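Local coordinates for protein glycoside hydrolase YxiA (Bacillus licheniformis, PDB 3LV4) that probably hydrolyses alpha-1,5-linked L-arabinan as a calcium-binding family 43 glycoside hydrolase with a C-terminal lipocalin-like domain, at residues Pro149-Asp154 with Leu159-Gly164; Thr309-Pro312 with His318-Arg321. All coordinates share one frame; numbering follows the deposited sequence.

Contact 1. Residues Pro149-Asp154 with Leu159-Gly164; sequences PHTFFD and LWMVYG
Trp-160 and Phe-152 form a hydrogen-bonded pair across two antiparallel strands. With CG set between its backbone N and carbonyl carbon (chi1 67°), Phe-152 swings its ring back across the neighbouring strand, where CB of Trp-160 rests over one face, 3.7 Å from Phe-152 CZ. The indole's five-membered ring is turned 25° from the phenyl but slid aside, giving little overlap; the main touch is therefore a CH-pi contact. The indole edge instead faces the turn: NE1 donates a nearly straight bond of 2.8 Å to OD2 of Asp-154. OD2 lies in the indole plane, while the N-H meets the carboxylate from above the carboxylate plane. Tryptophan suits this place because it joins a broad apolar surface to one directed N-H. OD1 of the same aspartate accepts from the backbone N of Asn-156 and Lys-158, so both carboxylate oxygens brace the hairpin end.

On the face of Thr-151 and Phe-153, CD1 of Leu-159 stands over the centre of the Phe-153 ring, 3.7 Å from its centroid, while also meeting Thr-151 CG2. Farther along, selenomethionine Met-161 packs its SE 3.7 Å from CB of Pro-149. OG1 of Thr-151 lies against CG of Met-161, buried without a polar partner. His-150 sends ND1 away to the backbone N of Ile-205.

Four backbone bonds, including His-150 N to Val-162 O at 2.7 Å, complete a beta hairpin within one four-stranded antiparallel blade of the family 43 five-bladed beta-propeller, beside the predicted pKa-modulating Asp-148 and close to a bound calcium ion.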
loop_
_atom_site.group_PDB
_atom_site.type_symbol
_atom_site.label_atom_id
_atom_site.label_comp_id
_atom_site.label_asym_id
_atom_site.label_seq_id
_atom_site.Cartn_x
_atom_site.Cartn_y
_atom_site.Cartn_z
ATOM N N PRO A 149 -1.773 -10.392 5.668
ATOM C CA PRO A 149 -3.207 -10.147 5.849
ATOM C C PRO A 149 -3.573 -8.674 6.059
ATOM O O PRO A 149 -2.770 -7.875 6.553
ATOM C CB PRO A 149 -3.512 -10.909 7.140
ATOM C CG PRO A 149 -2.213 -10.770 7.924
ATOM C CD PRO A 149 -1.162 -11.001 6.867
ATOM N N HIS A 150 -4.797 -8.336 5.666
ATOM C CA HIS A 150 -5.469 -7.129 6.124
ATOM C C HIS A 150 -6.892 -7.508 6.505
ATOM O O HIS A 150 -7.677 -7.937 5.656
ATOM C CB HIS A 150 -5.509 -6.051 5.044
ATOM C CG HIS A 150 -6.318 -4.858 5.444
ATOM N ND1 HIS A 150 -7.016 -4.090 4.538
ATOM C CD2 HIS A 150 -6.559 -4.326 6.664
ATOM C CE1 HIS A 150 -7.637 -3.117 5.186
ATOM N NE2 HIS A 150 -7.379 -3.240 6.476
ATOM N N THR A 151 -7.211 -7.352 7.782
ATOM C CA THR A 151 -8.518 -7.718 8.308
ATOM C C THR A 151 -9.311 -6.451 8.544
ATOM O O THR A 151 -8.856 -5.539 9.245
ATOM C CB THR A 151 -8.374 -8.498 9.624
ATOM O OG1 THR A 151 -7.676 -9.728 9.364
ATOM C CG2 THR A 151 -9.745 -8.795 10.230
ATOM N N PHE A 152 -10.489 -6.372 7.944
ATOM C CA PHE A 152 -11.221 -5.112 7.958
ATOM C C PHE A 152 -12.714 -5.347 7.947
ATOM O O PHE A 152 -13.188 -6.361 7.435
ATOM C CB PHE A 152 -10.838 -4.259 6.745
ATOM C CG PHE A 152 -11.274 -4.852 5.427
ATOM C CD1 PHE A 152 -12.443 -4.425 4.806
ATOM C CD2 PHE A 152 -10.515 -5.840 4.812
ATOM C CE1 PHE A 152 -12.847 -4.975 3.597
ATOM C CE2 PHE A 152 -10.910 -6.389 3.598
ATOM C CZ PHE A 152 -12.086 -5.963 2.993
ATOM N N PHE A 153 -13.449 -4.393 8.511
ATOM C CA PHE A 153 -14.902 -4.406 8.438
ATOM C C PHE A 153 -15.348 -3.696 7.160
ATOM O O PHE A 153 -14.805 -2.634 6.817
ATOM C CB PHE A 153 -15.497 -3.660 9.631
ATOM C CG PHE A 153 -15.346 -4.375 10.947
ATOM C CD1 PHE A 153 -14.322 -4.040 11.818
ATOM C CD2 PHE A 153 -16.256 -5.355 11.326
ATOM C CE1 PHE A 153 -14.193 -4.684 13.044
ATOM C CE2 PHE A 153 -16.136 -6.010 12.546
ATOM C CZ PHE A 153 -15.102 -5.670 13.411
ATOM N N ASP A 154 -16.337 -4.258 6.461
ATOM C CA ASP A 154 -16.943 -3.523 5.354
ATOM C C ASP A 154 -18.011 -2.568 5.892
ATOM O O ASP A 154 -18.204 -2.462 7.106
ATOM C CB ASP A 154 -17.470 -4.445 4.233
ATOM C CG ASP A 154 -18.695 -5.261 4.643
ATOM O OD1 ASP A 154 -19.401 -4.873 5.600
ATOM O OD2 ASP A 154 -18.962 -6.288 3.978
ATOM N N LEU A 159 -16.989 -8.713 8.622
ATOM C CA LEU A 159 -15.543 -8.730 8.795
ATOM C C LEU A 159 -14.904 -9.596 7.714
ATOM O O LEU A 159 -15.349 -10.720 7.472
ATOM C CB LEU A 159 -15.188 -9.272 10.188
ATOM C CG LEU A 159 -13.722 -9.193 10.637
ATOM C CD1 LEU A 159 -13.257 -7.737 10.671
ATOM C CD2 LEU A 159 -13.546 -9.838 12.002
ATOM N N TRP A 160 -13.869 -9.062 7.063
ATOM C CA TRP A 160 -13.163 -9.758 5.985
ATOM C C TRP A 160 -11.679 -9.788 6.281
ATOM O O TRP A 160 -11.174 -8.958 7.039
ATOM C CB TRP A 160 -13.342 -9.024 4.650
ATOM C CG TRP A 160 -14.751 -8.899 4.174
ATOM C CD1 TRP A 160 -15.617 -7.872 4.432
ATOM C CD2 TRP A 160 -15.456 -9.818 3.328
ATOM N NE1 TRP A 160 -16.822 -8.102 3.804
ATOM C CE2 TRP A 160 -16.749 -9.289 3.122
ATOM C CE3 TRP A 160 -15.124 -11.043 2.730
ATOM C CZ2 TRP A 160 -17.706 -9.937 2.337
ATOM C CZ3 TRP A 160 -16.082 -11.687 1.953
ATOM C CH2 TRP A 160 -17.354 -11.131 1.764
HETATM N N MSE A 161 -10.975 -10.737 5.673
HETATM C CA MSE A 161 -9.512 -10.680 5.634
HETATM C C MSE A 161 -9.014 -10.966 4.221
HETATM O O MSE A 161 -9.249 -12.052 3.682
HETATM C CB MSE A 161 -8.879 -11.675 6.603
HETATM C CG MSE A 161 -7.350 -11.625 6.564
HETATM SE SE MSE A 161 -6.509 -13.018 7.680
HETATM C CE MSE A 161 -6.961 -14.567 6.570
ATOM N N VAL A 162 -8.331 -9.993 3.626
ATOM C CA VAL A 162 -7.657 -10.199 2.346
ATOM C C VAL A 162 -6.176 -10.481 2.639
ATOM O O VAL A 162 -5.614 -9.930 3.584
ATOM C CB VAL A 162 -7.817 -8.961 1.438
ATOM C CG1 VAL A 162 -7.152 -7.718 2.071
ATOM C CG2 VAL A 162 -7.272 -9.230 0.021
ATOM N N TYR A 163 -5.539 -11.345 1.849
ATOM C CA TYR A 163 -4.170 -11.752 2.167
ATOM C C TYR A 163 -3.505 -12.403 0.958
ATOM O O TYR A 163 -4.153 -12.627 -0.073
ATOM C CB TYR A 163 -4.168 -12.733 3.355
ATOM C CG TYR A 163 -4.703 -14.093 2.978
ATOM C CD1 TYR A 163 -6.072 -14.302 2.812
ATOM C CD2 TYR A 163 -3.842 -15.161 2.755
ATOM C CE1 TYR A 163 -6.567 -15.546 2.436
ATOM C CE2 TYR A 163 -4.325 -16.397 2.382
ATOM C CZ TYR A 163 -5.685 -16.588 2.232
ATOM O OH TYR A 163 -6.157 -17.820 1.865
ATOM N N GLY A 164 -2.220 -12.722 1.093
ATOM C CA GLY A 164 -1.491 -13.428 0.056
ATOM C C GLY A 164 -0.230 -12.696 -0.380
ATOM O O GLY A 164 -0.084 -11.491 -0.165
#

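Contact 2. Residues Thr309-Pro312 with His318-Arg321; sequences TRFP and HEVR
Arg-321 reaches the CE2-CZ side of Phe-311 from the neighbouring strand. Outward from CB, its CG, anti to the carbonyl carbon (chi1 -75°), lies 3.7 Å from the methyl CG2 of Thr-309. The chain bends at chi2, carrying the guanidinium back beside the phenylalanine. CZ comes 3.9 Å from Phe-311 CE2, and NH2 approaches that same carbon at 3.5 Å; CE2 stands over one guanidinium face, toward its rim, with the two planes 46° apart. At the tip, NH1 and NH2 both donate to OE1 of Glu-319 in an end-on salt bridge, NH1 at 2.9 Å on its anti lone pair, NH2 at 3.2 Å on its syn side. NH1 also donates to Val-320 O, from above the carbonyl plane. Three bonds thus fix the guanidinium's rotation, and arginine suits the site because it offers a flat face to the ring while its edge bonds to the acid. Were a leucine here instead, OE1 of Glu-319 would probably be left without its two arginine donors and Phe-311 CE2 without the flat group beside it.

Glu-319 crosses the phenyl at about a right angle, with CB at the ring edge, and its OE2 pairs with Arg-314. Beside them, the Arg-310 guanidinium runs alongside the His-318 ring, their planes 15° apart, with His-318 CB over its face; NE of the arginine is held by Glu-316.

Thr-309 and Glu-319 exchange backbone hydrogen bonds, Thr-309 N to Glu-319 O at 3.0 Å. This is the loop end of a beta hairpin in a family 43 propeller blade, with Arg-310 near Asp-15, the predicted proton acceptor.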
loop_
_atom_site.group_PDB
_atom_site.type_symbol
_atom_site.label_atom_id
_atom_site.label_comp_id
_atom_site.label_asym_id
_atom_site.label_seq_id
_atom_site.Cartn_x
_atom_site.Cartn_y
_atom_site.Cartn_z
ATOM N N THR A 309 9.669 2.759 2.317
ATOM C CA THR A 309 10.384 3.011 1.084
ATOM C C THR A 309 11.878 2.947 1.309
ATOM O O THR A 309 12.357 3.203 2.408
ATOM C CB THR A 309 9.966 4.354 0.434
ATOM O OG1 THR A 309 10.557 4.458 -0.869
ATOM C CG2 THR A 309 10.396 5.550 1.291
ATOM N N ARG A 310 12.597 2.558 0.260
ATOM C CA ARG A 310 14.039 2.691 0.217
ATOM C C ARG A 310 14.355 4.012 -0.497
ATOM O O ARG A 310 13.435 4.747 -0.852
ATOM C CB ARG A 310 14.655 1.471 -0.468
ATOM C CG ARG A 310 14.614 0.224 0.423
ATOM C CD ARG A 310 14.361 -1.072 -0.369
ATOM N NE ARG A 310 14.642 -2.254 0.454
ATOM C CZ ARG A 310 13.793 -2.786 1.332
ATOM N NH1 ARG A 310 12.580 -2.268 1.495
ATOM N NH2 ARG A 310 14.160 -3.842 2.047
ATOM N N PHE A 311 15.636 4.323 -0.689
ATOM C CA PHE A 311 16.034 5.662 -1.134
ATOM C C PHE A 311 17.221 5.586 -2.075
ATOM O O PHE A 311 18.120 4.776 -1.872
ATOM C CB PHE A 311 16.458 6.530 0.058
ATOM C CG PHE A 311 15.460 6.566 1.175
ATOM C CD1 PHE A 311 15.594 5.716 2.268
ATOM C CD2 PHE A 311 14.399 7.462 1.145
ATOM C CE1 PHE A 311 14.678 5.748 3.311
ATOM C CE2 PHE A 311 13.480 7.506 2.182
ATOM C CZ PHE A 311 13.617 6.643 3.270
ATOM N N PRO A 312 17.248 6.456 -3.097
ATOM C CA PRO A 312 18.382 6.397 -4.016
ATOM C C PRO A 312 19.698 6.473 -3.265
ATOM O O PRO A 312 19.866 7.357 -2.426
ATOM C CB PRO A 312 18.186 7.645 -4.878
ATOM C CG PRO A 312 16.682 7.830 -4.896
ATOM C CD PRO A 312 16.235 7.442 -3.517
ATOM N N HIS A 318 15.385 1.476 4.881
ATOM C CA HIS A 318 13.998 1.855 4.641
ATOM C C HIS A 318 13.416 2.576 5.853
ATOM O O HIS A 318 13.870 2.384 6.992
ATOM C CB HIS A 318 13.156 0.633 4.265
ATOM C CG HIS A 318 13.149 -0.438 5.310
ATOM N ND1 HIS A 318 12.205 -0.493 6.311
ATOM C CD2 HIS A 318 13.983 -1.487 5.516
ATOM C CE1 HIS A 318 12.451 -1.535 7.089
ATOM N NE2 HIS A 318 13.526 -2.153 6.629
ATOM N N GLU A 319 12.427 3.424 5.589
ATOM C CA GLU A 319 11.704 4.149 6.625
ATOM C C GLU A 319 10.236 4.218 6.230
ATOM O O GLU A 319 9.879 3.978 5.073
ATOM C CB GLU A 319 12.247 5.573 6.777
ATOM C CG GLU A 319 13.701 5.643 7.223
ATOM C CD GLU A 319 14.236 7.061 7.245
ATOM O OE1 GLU A 319 13.496 7.986 6.877
ATOM O OE2 GLU A 319 15.401 7.258 7.630
ATOM N N VAL A 320 9.395 4.561 7.197
ATOM C CA VAL A 320 7.978 4.757 6.966
ATOM C C VAL A 320 7.755 6.132 6.357
ATOM O O VAL A 320 8.387 7.111 6.768
ATOM C CB VAL A 320 7.188 4.683 8.293
ATOM C CG1 VAL A 320 5.728 5.054 8.065
ATOM C CG2 VAL A 320 7.308 3.286 8.909
ATOM N N ARG A 321 6.877 6.199 5.358
ATOM C CA ARG A 321 6.458 7.477 4.797
ATOM C C ARG A 321 4.941 7.535 4.773
ATOM O O ARG A 321 4.265 6.506 4.673
ATOM C CB ARG A 321 7.026 7.684 3.382
ATOM C CG ARG A 321 8.523 8.029 3.334
ATOM C CD ARG A 321 8.802 9.384 4.001
ATOM N NE ARG A 321 10.197 9.823 3.885
ATOM C CZ ARG A 321 11.179 9.443 4.704
ATOM N NH1 ARG A 321 10.938 8.588 5.699
ATOM N NH2 ARG A 321 12.408 9.905 4.526
#

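Read from the N terminus, contact 1 comes first: a four-residue turn separates 149-154 from 159-164, and the hairpin closes locally. The chain then passes through strands 170-175 and 190-193, which finish that sheet, before building further strands and reaching contact 2, where 309-312 and 318-321 bracket five residues. The two closures follow in series, neither nested nor crossed. Each pairs adjacent strands of its own four-stranded sheet within the catalytic domain, on opposite sides of the chain's centre. Their centres are 26 Å apart and their nearest atoms about 15 Å, yet the side chains of Pro-149 and Arg-310 lie about 7 and 8 Å from that of His-291, a residue known to bind calcium in this protein, though not seen doing so in this chain.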